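PDB 6DYS: ebony, which probably couples beta-alanine to amines such as dopamine as a nonribosomal peptide synthetase, of which this chain is the C-terminal, GNAT-like domain. Local coordinates for residues Asp30-Leu35 against Ser91-Val96; Phe123-Ala128 against Ala138-Met143; Gly158-Asn163 against Ala206-Lys211. One frame throughout, in Å; residues are numbered along the deposited sequence.

Overall arrangement
All three interactions touch HJ1, each at a different part of it. Interaction 1 meets the catechol, interaction 2 the amide carbonyl and interaction 3 the terminal amine. Interactions 1 and 3 are buried; interaction 2 is partly buried. Interaction 3 pairs two strands of the central sheet and is dominated by backbone hydrogen bonds. Interaction 2 lays helix 133-153 on strand 119-127, the sheet neighbour of strand 158-163, and relies on methionines with no hydrogen bond between its segments. Interaction 1 lies off the sheet, where the loop at 30-35 meets the start of helix 93-111. It mixes leucine and valine packing with one lysine-to-carbonyl bond.

Interaction 1. Residues Asp30-Leu35 against Ser91-Val96; sequences DLEQWL and SKLLIV. With HJ1 (N-[2-(3,4-dihydroxyphenyl)ethyl]-beta-alaninamide), chain C.
E32, in a short 3-10 turn, meets L93 and V96 at the start of helix 93-111. From CB the chain leaves with CG beside the backbone N (chi1 -67°). E32 CG then presses on L93 CD2 at 3.4 Å, and V96 CG2 lies a little farther off. A bend at chi2 (92°) brings the carboxylate to the ligand. There its two oxygens divide the catechol between them. The hydroxyl O15 of HJ1 donates to E32 OE1 in a very short bond of 2.5 Å. The neighbouring hydroxyl O13 of HJ1 donates to E32 OE2 at 2.6 Å. E32 OE2 also has a hydrogen bond with the Y44 hydroxyl from helix 41-58, so three hydrogen bonds fix the rotation of the carboxylate. The domain has a GNAT-like fold, and this contact joins the loop between its first two helices to helix 93-111. V96 lines the same pocket, with CG1 placed 3.6 Å from ring carbon C12 of HJ1. Its other methyl, CG2, faces the loop and meets L35 CD1 at 3.6 Å. L35 CD2 approaches I95 CD1 more loosely, and L31 CD1 reaches V96 CG1 at 4.1 Å. K92, partly exposed, runs alongside the end of the loop segment. K92 NZ donates to L35 O at 2.7 Å, nearly head-on to the carbonyl. The same ammonium also hydrogen-bonds to P37 O, so it ties down two backbone carbonyls of the loop.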
loop_
_atom_site.group_PDB
_atom_site.type_symbol
_atom_site.label_atom_id
_atom_site.label_comp_id
_atom_site.label_asym_id
_atom_site.label_seq_id
_atom_site.Cartn_x
_atom_site.Cartn_y
_atom_site.Cartn_z
ATOM N N ASP A 30 -8.433 2.857 -7.455
ATOM C CA ASP A 30 -8.504 3.131 -8.887
ATOM C C ASP A 30 -8.493 1.852 -9.721
ATOM O O ASP A 30 -8.998 1.850 -10.848
ATOM C CB ASP A 30 -7.345 4.041 -9.311
ATOM C CG ASP A 30 -7.338 5.373 -8.571
ATOM O OD1 ASP A 30 -7.013 5.390 -7.363
ATOM O OD2 ASP A 30 -7.640 6.404 -9.201
ATOM N N LEU A 31 -7.911 0.770 -9.206
ATOM C CA LEU A 31 -7.845 -0.462 -9.987
ATOM C C LEU A 31 -9.124 -1.280 -9.845
ATOM O O LEU A 31 -9.723 -1.681 -10.848
ATOM C CB LEU A 31 -6.634 -1.296 -9.565
ATOM C CG LEU A 31 -5.245 -0.821 -9.994
ATOM C CD1 LEU A 31 -4.179 -1.678 -9.327
ATOM C CD2 LEU A 31 -5.084 -0.859 -11.514
ATOM N N GLU A 32 -9.558 -1.528 -8.603
ATOM C CA GLU A 32 -10.751 -2.333 -8.346
ATOM C C GLU A 32 -12.012 -1.753 -8.961
ATOM O O GLU A 32 -12.960 -2.506 -9.205
ATOM C CB GLU A 32 -11.004 -2.483 -6.846
ATOM C CG GLU A 32 -9.988 -3.287 -6.106
ATOM C CD GLU A 32 -8.882 -2.433 -5.550
ATOM O OE1 GLU A 32 -8.074 -1.914 -6.350
ATOM O OE2 GLU A 32 -8.830 -2.271 -4.312
ATOM N N GLN A 33 -12.065 -0.435 -9.181
ATOM C CA GLN A 33 -13.280 0.163 -9.719
ATOM C C GLN A 33 -13.652 -0.453 -11.057
ATOM O O GLN A 33 -14.835 -0.508 -11.409
ATOM C CB GLN A 33 -13.111 1.677 -9.859
ATOM C CG GLN A 33 -12.130 2.097 -10.936
ATOM C CD GLN A 33 -12.031 3.607 -11.080
ATOM O OE1 GLN A 33 -13.041 4.309 -11.095
ATOM N NE2 GLN A 33 -10.811 4.109 -11.182
ATOM N N TRP A 34 -12.664 -0.940 -11.802
ATOM C CA TRP A 34 -12.907 -1.542 -13.101
ATOM C C TRP A 34 -13.263 -3.023 -13.013
ATOM O O TRP A 34 -13.659 -3.609 -14.025
ATOM C CB TRP A 34 -11.680 -1.335 -13.993
ATOM C CG TRP A 34 -11.241 0.093 -14.008
ATOM C CD1 TRP A 34 -10.115 0.613 -13.439
ATOM C CD2 TRP A 34 -11.939 1.197 -14.600
ATOM N NE1 TRP A 34 -10.064 1.972 -13.647
ATOM C CE2 TRP A 34 -11.171 2.353 -14.358
ATOM C CE3 TRP A 34 -13.136 1.316 -15.314
ATOM C CZ2 TRP A 34 -11.561 3.614 -14.805
ATOM C CZ3 TRP A 34 -13.520 2.564 -15.757
ATOM C CH2 TRP A 34 -12.733 3.699 -15.504
ATOM N N LEU A 35 -13.134 -3.633 -11.837
ATOM C CA LEU A 35 -13.502 -5.024 -11.612
ATOM C C LEU A 35 -14.925 -5.175 -11.090
ATOM O O LEU A 35 -15.376 -6.308 -10.881
ATOM C CB LEU A 35 -12.521 -5.680 -10.626
ATOM C CG LEU A 35 -11.033 -5.633 -10.985
ATOM C CD1 LEU A 35 -10.186 -6.046 -9.802
ATOM C CD2 LEU A 35 -10.729 -6.521 -12.170
ATOM N N SER A 91 -11.167 -13.444 -3.806
ATOM C CA SER A 91 -11.991 -12.465 -4.495
ATOM C C SER A 91 -11.357 -12.049 -5.818
ATOM O O SER A 91 -10.308 -12.552 -6.231
ATOM C CB SER A 91 -12.204 -11.239 -3.617
ATOM O OG SER A 91 -10.969 -10.588 -3.366
ATOM N N LYS A 92 -12.006 -11.092 -6.482
ATOM C CA LYS A 92 -11.428 -10.463 -7.660
ATOM C C LYS A 92 -10.189 -9.641 -7.328
ATOM O O LYS A 92 -9.491 -9.212 -8.254
ATOM C CB LYS A 92 -12.479 -9.587 -8.345
ATOM C CG LYS A 92 -13.665 -10.361 -8.924
ATOM C CD LYS A 92 -14.764 -9.411 -9.401
ATOM C CE LYS A 92 -15.233 -9.737 -10.818
ATOM N NZ LYS A 92 -16.335 -8.833 -11.278
ATOM N N LEU A 93 -9.897 -9.418 -6.041
ATOM C CA LEU A 93 -8.660 -8.749 -5.650
ATOM C C LEU A 93 -7.422 -9.536 -6.059
ATOM O O LEU A 93 -6.338 -8.951 -6.158
ATOM C CB LEU A 93 -8.624 -8.514 -4.139
ATOM C CG LEU A 93 -9.577 -7.472 -3.547
ATOM C CD1 LEU A 93 -9.226 -7.181 -2.092
ATOM C CD2 LEU A 93 -9.544 -6.210 -4.359
ATOM N N LEU A 94 -7.551 -10.850 -6.277
ATOM C CA LEU A 94 -6.434 -11.632 -6.802
ATOM C C LEU A 94 -5.913 -11.044 -8.106
ATOM O O LEU A 94 -4.706 -11.073 -8.366
ATOM C CB LEU A 94 -6.862 -13.088 -7.008
ATOM C CG LEU A 94 -5.876 -14.049 -7.684
ATOM C CD1 LEU A 94 -4.604 -14.209 -6.851
ATOM C CD2 LEU A 94 -6.536 -15.406 -7.946
ATOM N N ILE A 95 -6.807 -10.502 -8.930
ATOM C CA ILE A 95 -6.386 -9.853 -10.167
ATOM C C ILE A 95 -5.546 -8.617 -9.861
ATOM O O ILE A 95 -4.526 -8.365 -10.514
ATOM C CB ILE A 95 -7.620 -9.510 -11.024
ATOM C CG1 ILE A 95 -8.452 -10.774 -11.287
ATOM C CG2 ILE A 95 -7.193 -8.862 -12.334
ATOM C CD1 ILE A 95 -9.692 -10.540 -12.141
ATOM N N VAL A 96 -5.964 -7.828 -8.867
ATOM C CA VAL A 96 -5.188 -6.657 -8.461
ATOM C C VAL A 96 -3.796 -7.076 -8.002
ATOM O O VAL A 96 -2.785 -6.491 -8.411
ATOM C CB VAL A 96 -5.931 -5.865 -7.366
ATOM C CG1 VAL A 96 -5.028 -4.802 -6.776
ATOM C CG2 VAL A 96 -7.190 -5.205 -7.934
HETATM C C02 HJ1 C . 0.957 3.344 -1.472
HETATM C C03 HJ1 C . 0.615 1.904 -1.837
HETATM C C04 HJ1 C . -0.810 1.503 -1.318
HETATM C C07 HJ1 C . -1.302 0.252 -3.483
HETATM C C08 HJ1 C . -1.328 -1.317 -3.555
HETATM C C09 HJ1 C . -2.690 -1.868 -3.627
HETATM C C10 HJ1 C . -3.018 -3.022 -2.898
HETATM C C11 HJ1 C . -4.317 -3.557 -2.965
HETATM C C12 HJ1 C . -5.277 -2.944 -3.746
HETATM C C14 HJ1 C . -4.945 -1.783 -4.475
HETATM C C16 HJ1 C . -3.644 -1.253 -4.405
HETATM N N01 HJ1 C . 2.409 3.544 -1.348
HETATM N N06 HJ1 C . -1.712 0.693 -2.150
HETATM O O05 HJ1 C . -1.165 1.841 -0.269
HETATM O O13 HJ1 C . -6.609 -3.501 -3.806
HETATM O O15 HJ1 C . -5.980 -1.086 -5.343
#

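Interaction 2. Residues Phe123-Ala128 against Ala138-Met143; sequences FMMGTA and ACMHFM. With HJ1 (N-[2-(3,4-dihydroxyphenyl)ethyl]-beta-alaninamide), chain C.
M143 and T127 meet through methyl groups at the tight centre of this contact. M143 CE lies 3.6 Å from T127 CG2 and equally near M125 CG. The same methyl also touches the backbone at G126 O. M125 and M143 run past each other in opposite directions. T127 CG2 gathers partners as well, with C139 SG 3.7 Å away. The torsion of T127 (chi1 50°) sets CG2 against the helix residues and puts OG1 between the backbone N and carbonyl carbon. That hydroxyl is hydrogen-bonded to N136 OD1, about one turn before C139 in helix 133-153. The packing is looser at M140, which is partly exposed. Its SD stays 4.0 Å from T127 CG2, and its CE only skirts M125 SD at 4.1 Å. No hydrogen bond joins the two segments. On the strand, M125 N makes a weak bond of 2.7 Å to the amide oxygen O05 of HJ1, bent to 120° at the hydrogen. Just before it, F123 and M124 form a classic beta bulge opposite L77, consistent with the bulged fourth strand of GNAT folds. The contact belongs to the beta-alpha-beta unit of strand 119-127, helix 133-153 and strand 158-163. C139 and M143 also rest on V64 of strand 62-66, while M140 turns to T168 and L171 of helix 166-174.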
loop_
_atom_site.group_PDB
_atom_site.type_symbol
_atom_site.label_atom_id
_atom_site.label_comp_id
_atom_site.label_asym_id
_atom_site.label_seq_id
_atom_site.Cartn_x
_atom_site.Cartn_y
_atom_site.Cartn_z
ATOM N N PHE A 123 3.236 -1.734 1.138
ATOM C CA PHE A 123 2.238 -2.359 0.279
ATOM C C PHE A 123 0.824 -1.837 0.498
ATOM O O PHE A 123 -0.009 -1.964 -0.405
ATOM C CB PHE A 123 2.269 -3.887 0.443
ATOM C CG PHE A 123 1.695 -4.390 1.743
ATOM C CD1 PHE A 123 0.390 -4.848 1.804
ATOM C CD2 PHE A 123 2.475 -4.450 2.888
ATOM C CE1 PHE A 123 -0.141 -5.328 2.986
ATOM C CE2 PHE A 123 1.952 -4.934 4.077
ATOM C CZ PHE A 123 0.640 -5.377 4.123
ATOM N N MET A 124 0.533 -1.245 1.649
ATOM C CA MET A 124 -0.782 -0.667 1.878
ATOM C C MET A 124 -0.637 0.544 2.776
ATOM O O MET A 124 0.157 0.542 3.722
ATOM C CB MET A 124 -1.758 -1.673 2.501
ATOM C CG MET A 124 -2.401 -2.600 1.479
ATOM S SD MET A 124 -4.078 -3.100 1.887
ATOM C CE MET A 124 -3.806 -4.799 2.370
ATOM N N MET A 125 -1.405 1.577 2.457
ATOM C CA MET A 125 -1.458 2.800 3.232
ATOM C C MET A 125 -2.897 3.285 3.203
ATOM O O MET A 125 -3.583 3.137 2.188
ATOM C CB MET A 125 -0.500 3.854 2.664
ATOM C CG MET A 125 0.048 4.830 3.680
ATOM S SD MET A 125 1.318 5.905 2.974
ATOM C CE MET A 125 2.817 5.131 3.570
ATOM N N GLY A 126 -3.361 3.828 4.322
ATOM C CA GLY A 126 -4.732 4.295 4.418
ATOM C C GLY A 126 -4.862 5.405 5.439
ATOM O O GLY A 126 -4.053 5.532 6.365
ATOM N N THR A 127 -5.895 6.217 5.256
ATOM C CA THR A 127 -6.226 7.279 6.191
ATOM C C THR A 127 -7.708 7.198 6.524
ATOM O O THR A 127 -8.508 6.678 5.740
ATOM C CB THR A 127 -5.885 8.654 5.615
ATOM O OG1 THR A 127 -6.450 8.759 4.306
ATOM C CG2 THR A 127 -4.380 8.814 5.510
ATOM N N ALA A 128 -8.066 7.715 7.699
ATOM C CA ALA A 128 -9.447 7.640 8.160
ATOM C C ALA A 128 -10.374 8.426 7.241
ATOM O O ALA A 128 -9.992 9.440 6.645
ATOM C CB ALA A 128 -9.572 8.158 9.596
ATOM N N ALA A 138 -1.621 15.895 5.168
ATOM C CA ALA A 138 -0.657 15.956 6.265
ATOM C C ALA A 138 -0.409 14.582 6.875
ATOM O O ALA A 138 0.720 14.257 7.262
ATOM C CB ALA A 138 -1.163 16.919 7.334
ATOM N N CYS A 139 -1.457 13.768 6.997
ATOM C CA CYS A 139 -1.241 12.403 7.457
ATOM C C CYS A 139 -0.391 11.634 6.453
ATOM O O CYS A 139 0.510 10.877 6.838
ATOM C CB CYS A 139 -2.581 11.707 7.700
ATOM S SG CYS A 139 -2.466 10.084 8.474
ATOM N N MET A 140 -0.644 11.848 5.160
ATOM C CA MET A 140 0.150 11.203 4.122
ATOM C C MET A 140 1.613 11.624 4.204
ATOM O O MET A 140 2.515 10.781 4.131
ATOM C CB MET A 140 -0.441 11.529 2.751
ATOM C CG MET A 140 -1.791 10.858 2.504
ATOM S SD MET A 140 -1.651 9.058 2.589
ATOM C CE MET A 140 -0.884 8.711 1.004
ATOM N N HIS A 141 1.865 12.934 4.354
ATOM C CA HIS A 141 3.233 13.418 4.539
ATOM C C HIS A 141 3.879 12.771 5.753
ATOM O O HIS A 141 5.033 12.325 5.695
ATOM C CB HIS A 141 3.246 14.940 4.702
ATOM C CG HIS A 141 3.173 15.698 3.409
ATOM N ND1 HIS A 141 4.034 15.466 2.360
ATOM C CD2 HIS A 141 2.366 16.713 3.015
ATOM C CE1 HIS A 141 3.747 16.287 1.365
ATOM N NE2 HIS A 141 2.737 17.054 1.735
ATOM N N PHE A 142 3.133 12.704 6.858
ATOM C CA PHE A 142 3.662 12.167 8.106
ATOM C C PHE A 142 3.992 10.682 7.979
ATOM O O PHE A 142 5.016 10.219 8.495
ATOM C CB PHE A 142 2.646 12.414 9.228
ATOM C CG PHE A 142 3.117 11.987 10.587
ATOM C CD1 PHE A 142 3.843 12.856 11.389
ATOM C CD2 PHE A 142 2.817 10.723 11.074
ATOM C CE1 PHE A 142 4.270 12.468 12.651
ATOM C CE2 PHE A 142 3.249 10.327 12.336
ATOM C CZ PHE A 142 3.979 11.198 13.122
ATOM N N MET A 143 3.138 9.912 7.307
ATOM C CA MET A 143 3.428 8.486 7.157
ATOM C C MET A 143 4.628 8.258 6.248
ATOM O O MET A 143 5.446 7.366 6.503
ATOM C CB MET A 143 2.200 7.754 6.626
ATOM C CG MET A 143 1.086 7.701 7.656
ATOM S SD MET A 143 -0.243 6.580 7.203
ATOM C CE MET A 143 -1.023 7.510 5.890
HETATM C C02 HJ1 C . 0.957 3.344 -1.472
HETATM C C03 HJ1 C . 0.615 1.904 -1.837
HETATM C C04 HJ1 C . -0.810 1.503 -1.318
HETATM C C07 HJ1 C . -1.302 0.252 -3.483
HETATM C C08 HJ1 C . -1.328 -1.317 -3.555
HETATM C C09 HJ1 C . -2.690 -1.868 -3.627
HETATM C C10 HJ1 C . -3.018 -3.022 -2.898
HETATM C C11 HJ1 C . -4.317 -3.557 -2.965
HETATM C C12 HJ1 C . -5.277 -2.944 -3.746
HETATM C C14 HJ1 C . -4.945 -1.783 -4.475
HETATM C C16 HJ1 C . -3.644 -1.253 -4.405
HETATM N N01 HJ1 C . 2.409 3.544 -1.348
HETATM N N06 HJ1 C . -1.712 0.693 -2.150
HETATM O O05 HJ1 C . -1.165 1.841 -0.269
HETATM O O13 HJ1 C . -6.609 -3.501 -3.806
HETATM O O15 HJ1 C . -5.980 -1.086 -5.343
#

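Interaction 3. Residues Gly158-Asn163 against Ala206-Lys211; sequences GIFTTN and AIVHWK. With HJ1 (N-[2-(3,4-dihydroxyphenyl)ethyl]-beta-alaninamide), chain C.
T161 O receives the shortest backbone bond of this contact, from H209 N at 2.6 Å and almost straight (171°). It is one of six backbone bonds that join strands 158-163 and 205-212 antiparallel, inside the mixed sheet of the GNAT-like fold. I159, T161 and N163 form hydrogen-bonded pairs with K211, H209 and I207. F160 and T162 form non-hydrogen-bonded pairs with W210 and V208, and these four point to the other face. The face bearing T161 and N163 serves the ligand. The terminal amine N01 of HJ1 donates to T161 OG1 at 2.8 Å and to N163 OD1 at the same length. T161 OG1 also hydrogen-bonds to S122 O of the neighbouring strand. N163 uses both ends of its amide. While OD1 holds the ligand, ND2 donates to H209 ND1 at 2.9 Å. The donor is tilted out of the imidazole plane, and the amide and ring planes are 47° apart. CG of N163 lies beside its own backbone N (chi1 -71°), which swings the amide across to H209. H209 is thus a second-shell residue that probably fixes which end of the amide meets the amine. A leucine in place of N163 would probably leave the HJ1 amine with one acceptor fewer and H209 ND1 without its donor, the imidazole then being freer to turn. The opposite face packs largely apolar groups against helix 93-111, although T162 OG1 hydrogen-bonds to E104 OE2 there. F160 CE1 presses on V208 CG1 at 3.3 Å. At the far end G158, lacking a side chain, lets W210 CH2 approach its CA to 3.5 Å. F160 CB meets the edge of the same indole, near the ring plane, 3.9 Å from W210 CE3.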
loop_
_atom_site.group_PDB
_atom_site.type_symbol
_atom_site.label_atom_id
_atom_site.label_comp_id
_atom_site.label_asym_id
_atom_site.label_seq_id
_atom_site.Cartn_x
_atom_site.Cartn_y
_atom_site.Cartn_z
ATOM N N GLY A 158 16.141 0.303 0.991
ATOM C CA GLY A 158 15.260 1.222 0.294
ATOM C C GLY A 158 13.815 0.821 0.468
ATOM O O GLY A 158 13.498 -0.257 0.986
ATOM N N ILE A 159 12.940 1.708 0.006
ATOM C CA ILE A 159 11.496 1.565 0.142
ATOM C C ILE A 159 10.907 1.300 -1.238
ATOM O O ILE A 159 11.164 2.050 -2.187
ATOM C CB ILE A 159 10.870 2.813 0.785
ATOM C CG1 ILE A 159 11.463 3.040 2.171
ATOM C CG2 ILE A 159 9.346 2.670 0.865
ATOM C CD1 ILE A 159 11.170 4.410 2.747
ATOM N N PHE A 160 10.113 0.237 -1.338
ATOM C CA PHE A 160 9.563 -0.263 -2.591
ATOM C C PHE A 160 8.046 -0.207 -2.509
ATOM O O PHE A 160 7.460 -0.679 -1.528
ATOM C CB PHE A 160 10.038 -1.699 -2.819
ATOM C CG PHE A 160 9.742 -2.255 -4.177
ATOM C CD1 PHE A 160 10.129 -1.586 -5.320
ATOM C CD2 PHE A 160 9.112 -3.487 -4.303
ATOM C CE1 PHE A 160 9.880 -2.125 -6.567
ATOM C CE2 PHE A 160 8.852 -4.030 -5.549
ATOM C CZ PHE A 160 9.239 -3.346 -6.685
ATOM N N THR A 161 7.411 0.373 -3.522
ATOM C CA THR A 161 5.959 0.465 -3.499
ATOM C C THR A 161 5.445 0.658 -4.920
ATOM O O THR A 161 6.165 1.155 -5.792
ATOM C CB THR A 161 5.486 1.612 -2.584
ATOM O OG1 THR A 161 4.077 1.502 -2.346
ATOM C CG2 THR A 161 5.781 2.969 -3.201
ATOM N N THR A 162 4.205 0.235 -5.146
ATOM C CA THR A 162 3.480 0.530 -6.377
ATOM C C THR A 162 2.344 1.483 -6.042
ATOM O O THR A 162 1.450 1.140 -5.262
ATOM C CB THR A 162 2.932 -0.737 -7.031
ATOM O OG1 THR A 162 4.004 -1.655 -7.227
ATOM C CG2 THR A 162 2.320 -0.420 -8.383
ATOM N N ASN A 163 2.386 2.676 -6.616
ATOM C CA ASN A 163 1.368 3.680 -6.364
ATOM C C ASN A 163 0.368 3.654 -7.507
ATOM O O ASN A 163 0.752 3.727 -8.679
ATOM C CB ASN A 163 1.994 5.066 -6.199
ATOM C CG ASN A 163 2.771 5.193 -4.898
ATOM O OD1 ASN A 163 2.269 4.855 -3.831
ATOM N ND2 ASN A 163 4.002 5.674 -4.982
ATOM N N ALA A 206 -0.157 2.625 -13.207
ATOM C CA ALA A 206 0.410 1.971 -12.041
ATOM C C ALA A 206 1.903 2.249 -12.081
ATOM O O ALA A 206 2.565 1.958 -13.087
ATOM C CB ALA A 206 0.136 0.466 -12.049
ATOM N N ILE A 207 2.429 2.848 -11.020
ATOM C CA ILE A 207 3.817 3.287 -11.017
ATOM C C ILE A 207 4.550 2.583 -9.893
ATOM O O ILE A 207 4.184 2.715 -8.719
ATOM C CB ILE A 207 3.947 4.813 -10.906
ATOM C CG1 ILE A 207 3.144 5.475 -12.034
ATOM C CG2 ILE A 207 5.412 5.218 -10.977
ATOM C CD1 ILE A 207 3.341 6.971 -12.142
ATOM N N VAL A 208 5.578 1.826 -10.263
ATOM C CA VAL A 208 6.452 1.175 -9.298
ATOM C C VAL A 208 7.489 2.190 -8.842
ATOM O O VAL A 208 8.192 2.783 -9.664
ATOM C CB VAL A 208 7.114 -0.065 -9.911
ATOM C CG1 VAL A 208 8.112 -0.642 -8.950
ATOM C CG2 VAL A 208 6.046 -1.090 -10.275
ATOM N N HIS A 209 7.576 2.405 -7.530
ATOM C CA HIS A 209 8.434 3.440 -6.981
ATOM C C HIS A 209 9.457 2.828 -6.042
ATOM O O HIS A 209 9.180 1.844 -5.350
ATOM C CB HIS A 209 7.623 4.510 -6.241
ATOM C CG HIS A 209 7.093 5.582 -7.136
ATOM N ND1 HIS A 209 5.747 5.848 -7.262
ATOM C CD2 HIS A 209 7.728 6.451 -7.958
ATOM C CE1 HIS A 209 5.574 6.846 -8.110
ATOM N NE2 HIS A 209 6.760 7.224 -8.554
ATOM N N TRP A 210 10.635 3.443 -6.015
ATOM C CA TRP A 210 11.752 2.923 -5.242
ATOM C C TRP A 210 12.604 4.090 -4.794
ATOM O O TRP A 210 12.959 4.947 -5.609
ATOM C CB TRP A 210 12.578 1.941 -6.079
ATOM C CG TRP A 210 13.948 1.617 -5.547
ATOM C CD1 TRP A 210 15.139 2.061 -6.034
ATOM C CD2 TRP A 210 14.265 0.740 -4.454
ATOM N NE1 TRP A 210 16.178 1.526 -5.312
ATOM C CE2 TRP A 210 15.669 0.710 -4.338
ATOM C CE3 TRP A 210 13.500 -0.022 -3.568
ATOM C CZ2 TRP A 210 16.324 -0.049 -3.367
ATOM C CZ3 TRP A 210 14.152 -0.779 -2.609
ATOM C CH2 TRP A 210 15.551 -0.786 -2.518
ATOM N N LYS A 211 12.933 4.126 -3.510
ATOM C CA LYS A 211 13.821 5.147 -2.975
ATOM C C LYS A 211 14.822 4.485 -2.047
ATOM O O LYS A 211 14.430 3.849 -1.066
ATOM C CB LYS A 211 13.046 6.232 -2.229
ATOM C CG LYS A 211 13.947 7.261 -1.584
ATOM C CD LYS A 211 13.264 8.604 -1.465
ATOM C CE LYS A 211 12.390 8.664 -0.243
ATOM N NZ LYS A 211 12.148 10.078 0.145
HETATM C C02 HJ1 C . 0.957 3.344 -1.472
HETATM C C03 HJ1 C . 0.615 1.904 -1.837
HETATM C C04 HJ1 C . -0.810 1.503 -1.318
HETATM C C07 HJ1 C . -1.302 0.252 -3.483
HETATM C C08 HJ1 C . -1.328 -1.317 -3.555
HETATM C C09 HJ1 C . -2.690 -1.868 -3.627
HETATM C C10 HJ1 C . -3.018 -3.022 -2.898
HETATM C C11 HJ1 C . -4.317 -3.557 -2.965
HETATM C C12 HJ1 C . -5.277 -2.944 -3.746
HETATM C C14 HJ1 C . -4.945 -1.783 -4.475
HETATM C C16 HJ1 C . -3.644 -1.253 -4.405
HETATM N N01 HJ1 C . 2.409 3.544 -1.348
HETATM N N06 HJ1 C . -1.712 0.693 -2.150
HETATM O O05 HJ1 C . -1.165 1.841 -0.269
HETATM O O13 HJ1 C . -6.609 -3.501 -3.806
HETATM O O15 HJ1 C . -5.980 -1.086 -5.343
#